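Local structure of dTDP-4-dehydrorhamnose reductase (Bacillus anthracis, 3SC6) at residues 40-45 and 60-65; 155-160 and 221-226; 192-197 and 210-215. The protein catalyses the NADPH-dependent reduction of dTDP-4-dehydrorhamnose to dTDP-L-rhamnose, the last step in the biosynthesis of this activated sugar. All blocks are in the same frame, centred on the assembly; numbering follows the deposited sequence.

Two of these contacts illustrate how a Rossmann-type reductase spreads its hold on a long dinucleotide over distant parts of the chain, and the third packs behind them. Interaction 1 meets the adenosine half of NADP and reaches the nicotinamide ribose at O3D, and interaction 2 reaches the nicotinamide end through Trp155 and Leu156; their centres lie about 27 Å apart, on opposite sides of the chain's centre. In interaction 3 the side chain of Leu194 stays about 6 Å from the cofactor. It is nested within the loop that interaction 2 closes and touches that contact directly, Leu156 CD1 lying 4.0 Å from Leu194 CD2. All three reach the same central sheet, where strands 148-157 and 208-211 are neighbours.

Interaction 1 (40-45 and 60-65); sequences LDITNI and IIHCAA. With NAP (NADP nicotinamide-adenine-dinucleotide phosphate), chain G.
Ile42 and Ala64 meet beside the adenine of NADP, in the dinucleotide-binding crevice of the Rossmann fold, where the loop after strand 30-35 faces the loop just past strand 59-62. The apolar part of the contact is small: Ile42 CD1 lies 4.0 Å from Ala64 CB. With CG anti to the backbone N at His62 (chi1 -174°), the imidazole is brought to the same isoleucine, whose CG1 lies in the plane of the ring at its edge; the still closer CD1 approach is doubtful in the model. The methyl of Ala64 also reaches the purine, with CB 3.4 Å from N3A.

Polar bonds read the adenine rim. Ile42 N donates to N1A of NADP at 3.0 Å. The adenine amino group N6A donates to Asp41 OD1, 3.0 Å from it. That oxygen is fixed from its own loop, since Thr43 OG1 and Thr43 N approach it from one face of the carboxylate, the latter closing an Asx turn. A type I turn from Asp41 to Asn44 shapes the loop, and Asn44 then caps helix 45-55.

Sugar contacts come from the loop that follows strand 59-62: Cys63 O accepts a weak bond from O3D of the nicotinamide ribose, and Ala65 N donates to the adenosine ribose oxygen O4B at 3.2 Å.

Interaction 2 (155-160 and 221-226); sequences WLYGKY and FEFAKK. With NAP (NADP nicotinamide-adenine-dinucleotide phosphate), chain G.
Phe223 of helix 220-231 projects toward Tyr157, at the end of strand 148-157, and these two aromatics are the only pair of residues within 4.5 Å across the segments. Along the helix, Phe221 comes first; its side chain lies against Ala182 while its carbonyl O takes the bond from Lys225 N at 3.0 Å. Glu222 follows, its carbonyl O accepting from Lys226 N, the next i to i+4 bond of the helix. Phe223 then turns inward. Its CG stands anti to the backbone N (chi1 -180°), which carries the ring off the helix and out to the strand, where CZ comes 4.2 Å from Tyr157 CE1. The pair is an offset edge-to-face arrangement, with the edge of Phe223 directed at the face of Tyr157, the centroids 6.0 Å apart and the planes at 60°. The tyrosine ring in turn has the carbonyl Trp155 O at its own edge, in plane. Pro188 and Leu277 touch both rings and complete a small apolar core. At the end of the segment Lys226 packs on Trp273 of helix 273-283.

On the far side of the strand lies the nicotinamide: Leu156 N is 3.3 Å from the carboxamide nitrogen N7N, and Leu156 CB is 3.8 Å from C7N. The helix thus meets the cofactor-bearing strand through aromatic and apolar surface, a union that rests on shape and ring geometry rather than on polar bonds.

Interaction 3 (192-197 and 210-215); sequences ADLNVM and YHVSNT
Val212 packs against helix 191-202 between Leu194 and Met197. At its root, CB lies 3.6 Å from Leu194 CD1. The branch CG1, anti to the backbone N (chi1 180°), continues toward the helix and runs into the same leucine methyl, at a separation too short to be trusted; Val212 CG1 also lies 3.9 Å from Met197 CB. The other branch, CG2, meets the methionine, 3.8 Å from Met197 CG. The valine fork is thereby shared between two residues three positions apart on the helix, and it crosses both side chains obliquely. The methionine chain is bent at chi2 and chi3, and its CB and CG do the touching.

A polar pair flanks this apolar junction. Asp193 and Asn214 cross at about a right angle, with the carboxylate and amide planes 51° apart, and Asp193 OD2 is 3.5 Å from Asn214 ND2, near but not hydrogen-bonded. The firmer partners are other groups: Asp193 OD1 makes a salt bridge with Arg279, and Asn214 OD1 accepts from Tyr190 N.

Leu194 and Val212 both rest on Val151 of strand 148-157, and Leu194 also touches Leu17 of helix 16-24. Helix 191-202 is thus fitted against the sheet, with helix 16-24 touching Ala192, Leu194 and Asn195, and helix 273-283 also beside Ala192.

Interaction 1 (40-45 and 60-65)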
loop_
_atom_site.group_PDB
_atom_site.type_symbol
_atom_site.label_atom_id
_atom_site.label_comp_id
_atom_site.label_asym_id
_atom_site.label_seq_id
_atom_site.Cartn_x
_atom_site.Cartn_y
_atom_site.Cartn_z
ATOM N N LEU A 40 13.094 -2.540 -15.031
ATOM C CA LEU A 40 12.658 -3.838 -14.501
ATOM C C LEU A 40 11.160 -4.017 -14.717
ATOM O O LEU A 40 10.351 -3.691 -13.843
ATOM C CB LEU A 40 12.994 -3.964 -13.010
ATOM C CG LEU A 40 12.586 -5.270 -12.305
ATOM C CD1 LEU A 40 13.170 -6.482 -13.006
ATOM C CD2 LEU A 40 13.001 -5.250 -10.837
ATOM N N ASP A 41 10.798 -4.523 -15.894
ATOM C CA ASP A 41 9.401 -4.748 -16.236
ATOM C C ASP A 41 8.939 -6.034 -15.558
ATOM O O ASP A 41 9.368 -7.128 -15.910
ATOM C CB ASP A 41 9.222 -4.829 -17.751
ATOM C CG ASP A 41 7.775 -5.011 -18.159
ATOM O OD1 ASP A 41 6.907 -5.118 -17.271
ATOM O OD2 ASP A 41 7.504 -5.043 -19.375
ATOM N N ILE A 42 8.056 -5.876 -14.582
ATOM C CA ILE A 42 7.509 -6.985 -13.809
ATOM C C ILE A 42 6.853 -8.049 -14.701
ATOM O O ILE A 42 6.905 -9.239 -14.391
ATOM C CB ILE A 42 6.447 -6.453 -12.821
ATOM C CG1 ILE A 42 6.047 -7.492 -11.789
ATOM C CG2 ILE A 42 5.235 -5.937 -13.562
ATOM C CD1 ILE A 42 4.969 -6.968 -10.846
ATOM N N THR A 43 6.256 -7.620 -15.811
ATOM C CA THR A 43 5.588 -8.541 -16.736
ATOM C C THR A 43 6.535 -9.314 -17.659
ATOM O O THR A 43 6.089 -10.161 -18.430
ATOM C CB THR A 43 4.561 -7.802 -17.611
ATOM O OG1 THR A 43 5.225 -6.828 -18.421
ATOM C CG2 THR A 43 3.516 -7.121 -16.742
ATOM N N ASN A 44 7.831 -9.014 -17.595
ATOM C CA ASN A 44 8.830 -9.694 -18.425
ATOM C C ASN A 44 9.665 -10.598 -17.518
ATOM O O ASN A 44 10.634 -10.158 -16.901
ATOM C CB ASN A 44 9.708 -8.667 -19.149
ATOM C CG ASN A 44 10.743 -9.309 -20.057
ATOM O OD1 ASN A 44 10.883 -10.531 -20.104
ATOM N ND2 ASN A 44 11.475 -8.479 -20.782
ATOM N N ILE A 45 9.278 -11.869 -17.449
ATOM C CA ILE A 45 9.964 -12.844 -16.604
ATOM C C ILE A 45 11.444 -13.009 -16.957
ATOM O O ILE A 45 12.292 -13.108 -16.069
ATOM C CB ILE A 45 9.237 -14.215 -16.629
ATOM C CG1 ILE A 45 9.768 -15.128 -15.518
ATOM C CG2 ILE A 45 9.307 -14.847 -18.024
ATOM C CD1 ILE A 45 9.062 -16.473 -15.434
ATOM N N ILE A 60 13.586 -8.462 -1.179
ATOM C CA ILE A 60 12.922 -7.872 -2.331
ATOM C C ILE A 60 11.602 -7.268 -1.896
ATOM O O ILE A 60 10.682 -7.985 -1.496
ATOM C CB ILE A 60 12.642 -8.872 -3.462
ATOM C CG1 ILE A 60 13.941 -9.456 -4.012
ATOM C CG2 ILE A 60 11.902 -8.179 -4.595
ATOM C CD1 ILE A 60 13.721 -10.422 -5.169
ATOM N N ILE A 61 11.518 -5.944 -1.960
ATOM C CA ILE A 61 10.308 -5.244 -1.584
ATOM C C ILE A 61 9.574 -4.967 -2.883
ATOM O O ILE A 61 9.935 -4.076 -3.644
ATOM C CB ILE A 61 10.607 -3.956 -0.840
ATOM C CG1 ILE A 61 11.480 -4.261 0.381
ATOM C CG2 ILE A 61 9.309 -3.285 -0.437
ATOM C CD1 ILE A 61 11.868 -3.045 1.177
ATOM N N HIS A 62 8.542 -5.758 -3.133
ATOM C CA HIS A 62 7.756 -5.633 -4.339
ATOM C C HIS A 62 6.659 -4.578 -4.220
ATOM O O HIS A 62 5.606 -4.824 -3.624
ATOM C CB HIS A 62 7.152 -6.990 -4.662
ATOM C CG HIS A 62 6.431 -7.033 -5.965
ATOM N ND1 HIS A 62 7.069 -7.340 -7.146
ATOM C CD2 HIS A 62 5.131 -6.831 -6.278
ATOM C CE1 HIS A 62 6.194 -7.319 -8.134
ATOM N NE2 HIS A 62 5.010 -7.014 -7.635
ATOM N N CYS A 63 6.907 -3.404 -4.798
ATOM C CA CYS A 63 5.939 -2.308 -4.757
ATOM C C CYS A 63 5.230 -2.113 -6.097
ATOM O O CYS A 63 4.179 -1.475 -6.156
ATOM C CB CYS A 63 6.630 -1.008 -4.350
ATOM S SG CYS A 63 7.442 -1.084 -2.733
ATOM N N ALA A 64 5.800 -2.663 -7.167
ATOM C CA ALA A 64 5.215 -2.543 -8.503
ATOM C C ALA A 64 3.764 -3.025 -8.521
ATOM O O ALA A 64 3.436 -4.054 -7.926
ATOM C CB ALA A 64 6.047 -3.324 -9.518
ATOM N N ALA A 65 2.901 -2.275 -9.205
ATOM C CA ALA A 65 1.487 -2.628 -9.298
ATOM C C ALA A 65 0.676 -1.639 -10.137
ATOM O O ALA A 65 1.100 -0.504 -10.382
ATOM C CB ALA A 65 0.882 -2.731 -7.906
HETATM P PA NAP G . 1.880 3.691 -7.365
HETATM O O1A NAP G . 0.969 3.490 -8.551
HETATM O O2A NAP G . 2.496 5.053 -7.129
HETATM O O5B NAP G . 3.071 2.610 -7.427
HETATM C C5B NAP G . 3.067 1.528 -8.353
HETATM C C4B NAP G . 4.277 1.659 -9.271
HETATM O O4B NAP G . 4.430 0.464 -10.053
HETATM C C3B NAP G . 4.135 2.828 -10.245
HETATM O O3B NAP G . 5.231 3.740 -10.138
HETATM C C2B NAP G . 4.125 2.183 -11.612
HETATM O O2B NAP G . 4.790 2.981 -12.590
HETATM C C1B NAP G . 4.836 0.858 -11.362
HETATM N N9A NAP G . 4.569 -0.138 -12.436
HETATM C C8A NAP G . 3.499 -0.205 -13.251
HETATM N N7A NAP G . 3.668 -1.241 -14.104
HETATM C C5A NAP G . 4.854 -1.812 -13.821
HETATM C C6A NAP G . 5.609 -2.957 -14.381
HETATM N N6A NAP G . 5.105 -3.682 -15.409
HETATM N N1A NAP G . 6.808 -3.263 -13.832
HETATM C C2A NAP G . 7.300 -2.538 -12.809
HETATM N N3A NAP G . 6.628 -1.490 -12.289
HETATM C C4A NAP G . 5.418 -1.112 -12.775
HETATM O O3 NAP G . 1.091 3.233 -6.031
HETATM P PN NAP G . 1.832 2.949 -4.619
HETATM O O1N NAP G . 0.879 3.340 -3.515
HETATM O O2N NAP G . 3.238 3.493 -4.645
HETATM O O5D NAP G . 1.955 1.348 -4.611
HETATM C C5D NAP G . 2.366 0.657 -3.432
HETATM C C4D NAP G . 1.582 -0.645 -3.271
HETATM O O4D NAP G . 0.568 -0.491 -2.266
HETATM C C3D NAP G . 0.879 -1.082 -4.553
HETATM O O3D NAP G . 1.253 -2.421 -4.889
HETATM C C2D NAP G . -0.601 -1.006 -4.248
HETATM O O2D NAP G . -1.290 -2.099 -4.857
HETATM C C1D NAP G . -0.671 -1.049 -2.725
HETATM N N1N NAP G . -1.812 -0.310 -2.165
HETATM C C2N NAP G . -1.943 1.008 -2.397
HETATM C C3N NAP G . -3.017 1.723 -1.869
HETATM C C7N NAP G . -3.136 3.197 -2.150
HETATM O O7N NAP G . -2.325 3.724 -2.899
HETATM N N7N NAP G . -4.109 3.909 -1.586
HETATM C C4N NAP G . -3.957 1.055 -1.089
HETATM C C5N NAP G . -3.798 -0.302 -0.860
HETATM C C6N NAP G . -2.707 -0.966 -1.410
HETATM P P2B NAP G . 3.947 3.787 -13.703
HETATM O O1X NAP G . 4.987 4.682 -14.333
HETATM O O2X NAP G . 3.409 2.719 -14.625
HETATM O O3X NAP G . 2.884 4.515 -12.918
#

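Interaction 2 (155-160 and 221-226)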
loop_
_atom_site.group_PDB
_atom_site.type_symbol
_atom_site.label_atom_id
_atom_site.label_comp_id
_atom_site.label_asym_id
_atom_site.label_seq_id
_atom_site.Cartn_x
_atom_site.Cartn_y
_atom_site.Cartn_z
ATOM N N TRP A 155 -5.484 3.190 2.009
ATOM C CA TRP A 155 -5.506 4.654 2.103
ATOM C C TRP A 155 -4.100 5.168 2.334
ATOM O O TRP A 155 -3.849 5.984 3.218
ATOM C CB TRP A 155 -6.437 5.020 3.257
ATOM C CG TRP A 155 -7.889 4.757 2.965
ATOM C CD1 TRP A 155 -8.436 3.604 2.483
ATOM C CD2 TRP A 155 -8.996 5.567 3.383
ATOM N NE1 TRP A 155 -9.802 3.712 2.427
ATOM C CE2 TRP A 155 -10.173 4.898 2.997
ATOM C CE3 TRP A 155 -9.101 6.817 3.998
ATOM C CZ2 TRP A 155 -11.439 5.433 3.208
ATOM C CZ3 TRP A 155 -10.359 7.350 4.203
ATOM C CH2 TRP A 155 -11.513 6.656 3.811
ATOM N N LEU A 156 -3.188 4.672 1.510
ATOM C CA LEU A 156 -1.786 5.027 1.581
ATOM C C LEU A 156 -1.514 6.379 0.915
ATOM O O LEU A 156 -2.069 6.676 -0.143
ATOM C CB LEU A 156 -0.978 3.920 0.898
ATOM C CG LEU A 156 0.544 3.977 0.923
ATOM C CD1 LEU A 156 1.044 3.961 2.356
ATOM C CD2 LEU A 156 1.108 2.798 0.155
ATOM N N TYR A 157 -0.672 7.198 1.547
ATOM C CA TYR A 157 -0.316 8.515 1.015
ATOM C C TYR A 157 1.065 8.876 1.549
ATOM O O TYR A 157 1.372 8.590 2.707
ATOM C CB TYR A 157 -1.320 9.582 1.445
ATOM C CG TYR A 157 -1.326 9.869 2.926
ATOM C CD1 TYR A 157 -2.106 9.128 3.799
ATOM C CD2 TYR A 157 -0.562 10.905 3.446
ATOM C CE1 TYR A 157 -2.109 9.402 5.158
ATOM C CE2 TYR A 157 -0.558 11.189 4.793
ATOM C CZ TYR A 157 -1.329 10.439 5.648
ATOM O OH TYR A 157 -1.321 10.729 6.994
ATOM N N GLY A 158 1.890 9.509 0.716
ATOM C CA GLY A 158 3.243 9.897 1.128
ATOM C C GLY A 158 3.700 11.261 0.645
ATOM O O GLY A 158 2.906 12.061 0.155
ATOM N N LYS A 159 4.995 11.519 0.795
ATOM C CA LYS A 159 5.586 12.786 0.383
ATOM C C LYS A 159 5.565 13.006 -1.115
ATOM O O LYS A 159 5.302 14.113 -1.587
ATOM C CB LYS A 159 7.066 12.862 0.791
ATOM C CG LYS A 159 7.376 12.795 2.266
ATOM C CD LYS A 159 8.883 12.950 2.480
ATOM C CE LYS A 159 9.255 12.932 3.952
ATOM N NZ LYS A 159 8.860 11.659 4.623
ATOM N N TYR A 160 5.843 11.945 -1.860
ATOM C CA TYR A 160 5.897 12.033 -3.309
ATOM C C TYR A 160 4.626 11.582 -4.011
ATOM O O TYR A 160 3.864 10.775 -3.486
ATOM C CB TYR A 160 7.098 11.218 -3.781
ATOM C CG TYR A 160 8.356 11.627 -3.044
ATOM C CD1 TYR A 160 9.143 12.677 -3.484
ATOM C CD2 TYR A 160 8.733 10.970 -1.881
ATOM C CE1 TYR A 160 10.279 13.053 -2.790
ATOM C CE2 TYR A 160 9.859 11.336 -1.186
ATOM C CZ TYR A 160 10.630 12.373 -1.642
ATOM O OH TYR A 160 11.753 12.728 -0.939
ATOM N N PHE A 221 -14.264 12.503 4.693
ATOM C CA PHE A 221 -14.866 13.714 5.232
ATOM C C PHE A 221 -14.169 14.164 6.525
ATOM O O PHE A 221 -13.654 15.282 6.590
ATOM C CB PHE A 221 -16.361 13.470 5.449
ATOM C CG PHE A 221 -17.098 14.631 6.038
ATOM C CD1 PHE A 221 -17.553 15.659 5.231
ATOM C CD2 PHE A 221 -17.397 14.662 7.391
ATOM C CE1 PHE A 221 -18.249 16.723 5.768
ATOM C CE2 PHE A 221 -18.100 15.718 7.935
ATOM C CZ PHE A 221 -18.527 16.754 7.121
ATOM N N GLU A 222 -14.148 13.301 7.543
ATOM C CA GLU A 222 -13.497 13.633 8.820
ATOM C C GLU A 222 -12.006 13.843 8.609
ATOM O O GLU A 222 -11.377 14.674 9.270
ATOM C CB GLU A 222 -13.700 12.522 9.848
ATOM C CG GLU A 222 -15.139 12.275 10.239
ATOM C CD GLU A 222 -15.286 11.132 11.229
ATOM O OE1 GLU A 222 -14.270 10.468 11.544
ATOM O OE2 GLU A 222 -16.426 10.889 11.684
ATOM N N PHE A 223 -11.446 13.066 7.691
ATOM C CA PHE A 223 -10.035 13.147 7.366
ATOM C C PHE A 223 -9.789 14.503 6.723
ATOM O O PHE A 223 -8.845 15.205 7.081
ATOM C CB PHE A 223 -9.648 11.969 6.459
ATOM C CG PHE A 223 -8.201 11.938 6.059
ATOM C CD1 PHE A 223 -7.229 11.603 6.980
ATOM C CD2 PHE A 223 -7.829 12.103 4.742
ATOM C CE1 PHE A 223 -5.905 11.540 6.619
ATOM C CE2 PHE A 223 -6.504 12.024 4.373
ATOM C CZ PHE A 223 -5.544 11.743 5.312
ATOM N N ALA A 224 -10.673 14.888 5.805
ATOM C CA ALA A 224 -10.558 16.167 5.124
ATOM C C ALA A 224 -10.532 17.297 6.151
ATOM O O ALA A 224 -9.630 18.133 6.126
ATOM C CB ALA A 224 -11.705 16.358 4.148
ATOM N N LYS A 225 -11.512 17.317 7.058
ATOM C CA LYS A 225 -11.570 18.360 8.089
ATOM C C LYS A 225 -10.278 18.475 8.865
ATOM O O LYS A 225 -9.722 19.565 9.006
ATOM C CB LYS A 225 -12.681 18.111 9.117
ATOM C CG LYS A 225 -14.110 18.179 8.632
ATOM C CD LYS A 225 -15.045 17.935 9.824
ATOM C CE LYS A 225 -16.509 18.039 9.457
ATOM N NZ LYS A 225 -16.884 19.388 8.960
ATOM N N LYS A 226 -9.803 17.347 9.375
ATOM C CA LYS A 226 -8.581 17.346 10.155
ATOM C C LYS A 226 -7.328 17.729 9.348
ATOM O O LYS A 226 -6.325 18.145 9.929
ATOM C CB LYS A 226 -8.444 16.046 10.954
ATOM C CG LYS A 226 -7.221 16.002 11.852
ATOM C CD LYS A 226 -7.262 14.833 12.824
ATOM C CE LYS A 226 -8.445 14.968 13.802
ATOM N NZ LYS A 226 -8.509 13.852 14.786
HETATM P PA NAP G . 1.880 3.691 -7.365
HETATM O O1A NAP G . 0.969 3.490 -8.551
HETATM O O2A NAP G . 2.496 5.053 -7.129
HETATM O O5B NAP G . 3.071 2.610 -7.427
HETATM C C5B NAP G . 3.067 1.528 -8.353
HETATM C C4B NAP G . 4.277 1.659 -9.271
HETATM O O4B NAP G . 4.430 0.464 -10.053
HETATM C C3B NAP G . 4.135 2.828 -10.245
HETATM O O3B NAP G . 5.231 3.740 -10.138
HETATM C C2B NAP G . 4.125 2.183 -11.612
HETATM O O2B NAP G . 4.790 2.981 -12.590
HETATM C C1B NAP G . 4.836 0.858 -11.362
HETATM N N9A NAP G . 4.569 -0.138 -12.436
HETATM C C8A NAP G . 3.499 -0.205 -13.251
HETATM N N7A NAP G . 3.668 -1.241 -14.104
HETATM C C5A NAP G . 4.854 -1.812 -13.821
HETATM C C6A NAP G . 5.609 -2.957 -14.381
HETATM N N6A NAP G . 5.105 -3.682 -15.409
HETATM N N1A NAP G . 6.808 -3.263 -13.832
HETATM C C2A NAP G . 7.300 -2.538 -12.809
HETATM N N3A NAP G . 6.628 -1.490 -12.289
HETATM C C4A NAP G . 5.418 -1.112 -12.775
HETATM O O3 NAP G . 1.091 3.233 -6.031
HETATM P PN NAP G . 1.832 2.949 -4.619
HETATM O O1N NAP G . 0.879 3.340 -3.515
HETATM O O2N NAP G . 3.238 3.493 -4.645
HETATM O O5D NAP G . 1.955 1.348 -4.611
HETATM C C5D NAP G . 2.366 0.657 -3.432
HETATM C C4D NAP G . 1.582 -0.645 -3.271
HETATM O O4D NAP G . 0.568 -0.491 -2.266
HETATM C C3D NAP G . 0.879 -1.082 -4.553
HETATM O O3D NAP G . 1.253 -2.421 -4.889
HETATM C C2D NAP G . -0.601 -1.006 -4.248
HETATM O O2D NAP G . -1.290 -2.099 -4.857
HETATM C C1D NAP G . -0.671 -1.049 -2.725
HETATM N N1N NAP G . -1.812 -0.310 -2.165
HETATM C C2N NAP G . -1.943 1.008 -2.397
HETATM C C3N NAP G . -3.017 1.723 -1.869
HETATM C C7N NAP G . -3.136 3.197 -2.150
HETATM O O7N NAP G . -2.325 3.724 -2.899
HETATM N N7N NAP G . -4.109 3.909 -1.586
HETATM C C4N NAP G . -3.957 1.055 -1.089
HETATM C C5N NAP G . -3.798 -0.302 -0.860
HETATM C C6N NAP G . -2.707 -0.966 -1.410
HETATM P P2B NAP G . 3.947 3.787 -13.703
HETATM O O1X NAP G . 4.987 4.682 -14.333
HETATM O O2X NAP G . 3.409 2.719 -14.625
HETATM O O3X NAP G . 2.884 4.515 -12.918
#

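Interaction 3 (192-197 and 210-215)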
loop_
_atom_site.group_PDB
_atom_site.type_symbol
_atom_site.label_atom_id
_atom_site.label_comp_id
_atom_site.label_asym_id
_atom_site.label_seq_id
_atom_site.Cartn_x
_atom_site.Cartn_y
_atom_site.Cartn_z
ATOM N N ALA A 192 5.615 6.730 5.598
ATOM C CA ALA A 192 6.711 6.709 6.568
ATOM C C ALA A 192 6.464 5.687 7.671
ATOM O O ALA A 192 7.387 4.971 8.056
ATOM C CB ALA A 192 6.944 8.077 7.156
ATOM N N ASP A 193 5.235 5.626 8.187
ATOM C CA ASP A 193 4.898 4.663 9.248
ATOM C C ASP A 193 4.912 3.231 8.701
ATOM O O ASP A 193 5.297 2.291 9.405
ATOM C CB ASP A 193 3.538 4.970 9.896
ATOM C CG ASP A 193 3.516 6.304 10.637
ATOM O OD1 ASP A 193 4.573 6.960 10.742
ATOM O OD2 ASP A 193 2.435 6.685 11.142
ATOM N N LEU A 194 4.483 3.068 7.453
ATOM C CA LEU A 194 4.462 1.756 6.826
ATOM C C LEU A 194 5.897 1.267 6.638
ATOM O O LEU A 194 6.233 0.136 6.996
ATOM C CB LEU A 194 3.752 1.812 5.470
ATOM C CG LEU A 194 3.693 0.483 4.712
ATOM C CD1 LEU A 194 3.013 -0.576 5.563
ATOM C CD2 LEU A 194 2.978 0.645 3.381
ATOM N N ASN A 195 6.742 2.128 6.074
ATOM C CA ASN A 195 8.142 1.779 5.839
ATOM C C ASN A 195 8.843 1.381 7.124
ATOM O O ASN A 195 9.691 0.490 7.115
ATOM C CB ASN A 195 8.884 2.919 5.139
ATOM C CG ASN A 195 8.347 3.197 3.741
ATOM O OD1 ASN A 195 7.618 2.379 3.167
ATOM N ND2 ASN A 195 8.739 4.333 3.169
ATOM N N VAL A 196 8.490 2.034 8.230
ATOM C CA VAL A 196 9.103 1.712 9.508
ATOM C C VAL A 196 8.784 0.273 9.860
ATOM O O VAL A 196 9.641 -0.455 10.352
ATOM C CB VAL A 196 8.613 2.634 10.649
ATOM C CG1 VAL A 196 9.147 2.159 11.987
ATOM C CG2 VAL A 196 9.014 4.073 10.387
ATOM N N MET A 197 7.553 -0.146 9.577
ATOM C CA MET A 197 7.130 -1.510 9.881
ATOM C C MET A 197 7.754 -2.504 8.897
ATOM O O MET A 197 8.183 -3.583 9.295
ATOM C CB MET A 197 5.605 -1.617 9.863
ATOM C CG MET A 197 5.083 -2.953 10.351
ATOM S SD MET A 197 5.607 -3.272 12.061
ATOM C CE MET A 197 4.887 -1.865 12.907
ATOM N N TYR A 210 0.408 -9.889 6.957
ATOM C CA TYR A 210 0.263 -8.832 7.963
ATOM C C TYR A 210 -0.517 -7.606 7.520
ATOM O O TYR A 210 -0.327 -7.115 6.403
ATOM C CB TYR A 210 1.641 -8.300 8.341
ATOM C CG TYR A 210 2.555 -9.249 9.061
ATOM C CD1 TYR A 210 2.673 -9.196 10.443
ATOM C CD2 TYR A 210 3.309 -10.184 8.370
ATOM C CE1 TYR A 210 3.518 -10.036 11.118
ATOM C CE2 TYR A 210 4.159 -11.046 9.039
ATOM C CZ TYR A 210 4.255 -10.965 10.421
ATOM O OH TYR A 210 5.090 -11.808 11.111
ATOM N N HIS A 211 -1.388 -7.102 8.395
ATOM C CA HIS A 211 -2.146 -5.908 8.067
ATOM C C HIS A 211 -1.427 -4.737 8.718
ATOM O O HIS A 211 -1.351 -4.657 9.942
ATOM C CB HIS A 211 -3.601 -5.926 8.538
ATOM C CG HIS A 211 -4.437 -6.996 7.918
ATOM N ND1 HIS A 211 -5.599 -7.459 8.486
ATOM C CD2 HIS A 211 -4.227 -7.758 6.819
ATOM C CE1 HIS A 211 -6.110 -8.406 7.719
ATOM N NE2 HIS A 211 -5.290 -8.617 6.711
ATOM N N VAL A 212 -0.894 -3.837 7.896
ATOM C CA VAL A 212 -0.181 -2.672 8.400
ATOM C C VAL A 212 -0.873 -1.397 7.942
ATOM O O VAL A 212 -0.924 -1.095 6.746
ATOM C CB VAL A 212 1.272 -2.650 7.913
ATOM C CG1 VAL A 212 1.988 -1.415 8.449
ATOM C CG2 VAL A 212 1.989 -3.919 8.352
ATOM N N SER A 213 -1.407 -0.658 8.908
ATOM C CA SER A 213 -2.107 0.588 8.652
ATOM C C SER A 213 -2.095 1.374 9.931
ATOM O O SER A 213 -1.801 0.824 10.988
ATOM C CB SER A 213 -3.565 0.321 8.285
ATOM O OG SER A 213 -3.671 -0.491 7.135
ATOM N N ASN A 214 -2.409 2.660 9.851
ATOM C CA ASN A 214 -2.440 3.473 11.047
ATOM C C ASN A 214 -3.694 3.107 11.829
ATOM O O ASN A 214 -4.699 2.690 11.250
ATOM C CB ASN A 214 -2.395 4.964 10.716
ATOM C CG ASN A 214 -1.088 5.382 10.061
ATOM O OD1 ASN A 214 -0.974 6.484 9.534
ATOM N ND2 ASN A 214 -0.104 4.498 10.084
ATOM N N THR A 215 -3.609 3.245 13.148
ATOM C CA THR A 215 -4.708 2.931 14.051
ATOM C C THR A 215 -5.911 3.849 13.888
ATOM O O THR A 215 -5.784 4.981 13.427
ATOM C CB THR A 215 -4.234 3.040 15.516
ATOM O OG1 THR A 215 -3.142 2.141 15.731
ATOM C CG2 THR A 215 -5.361 2.718 16.489
#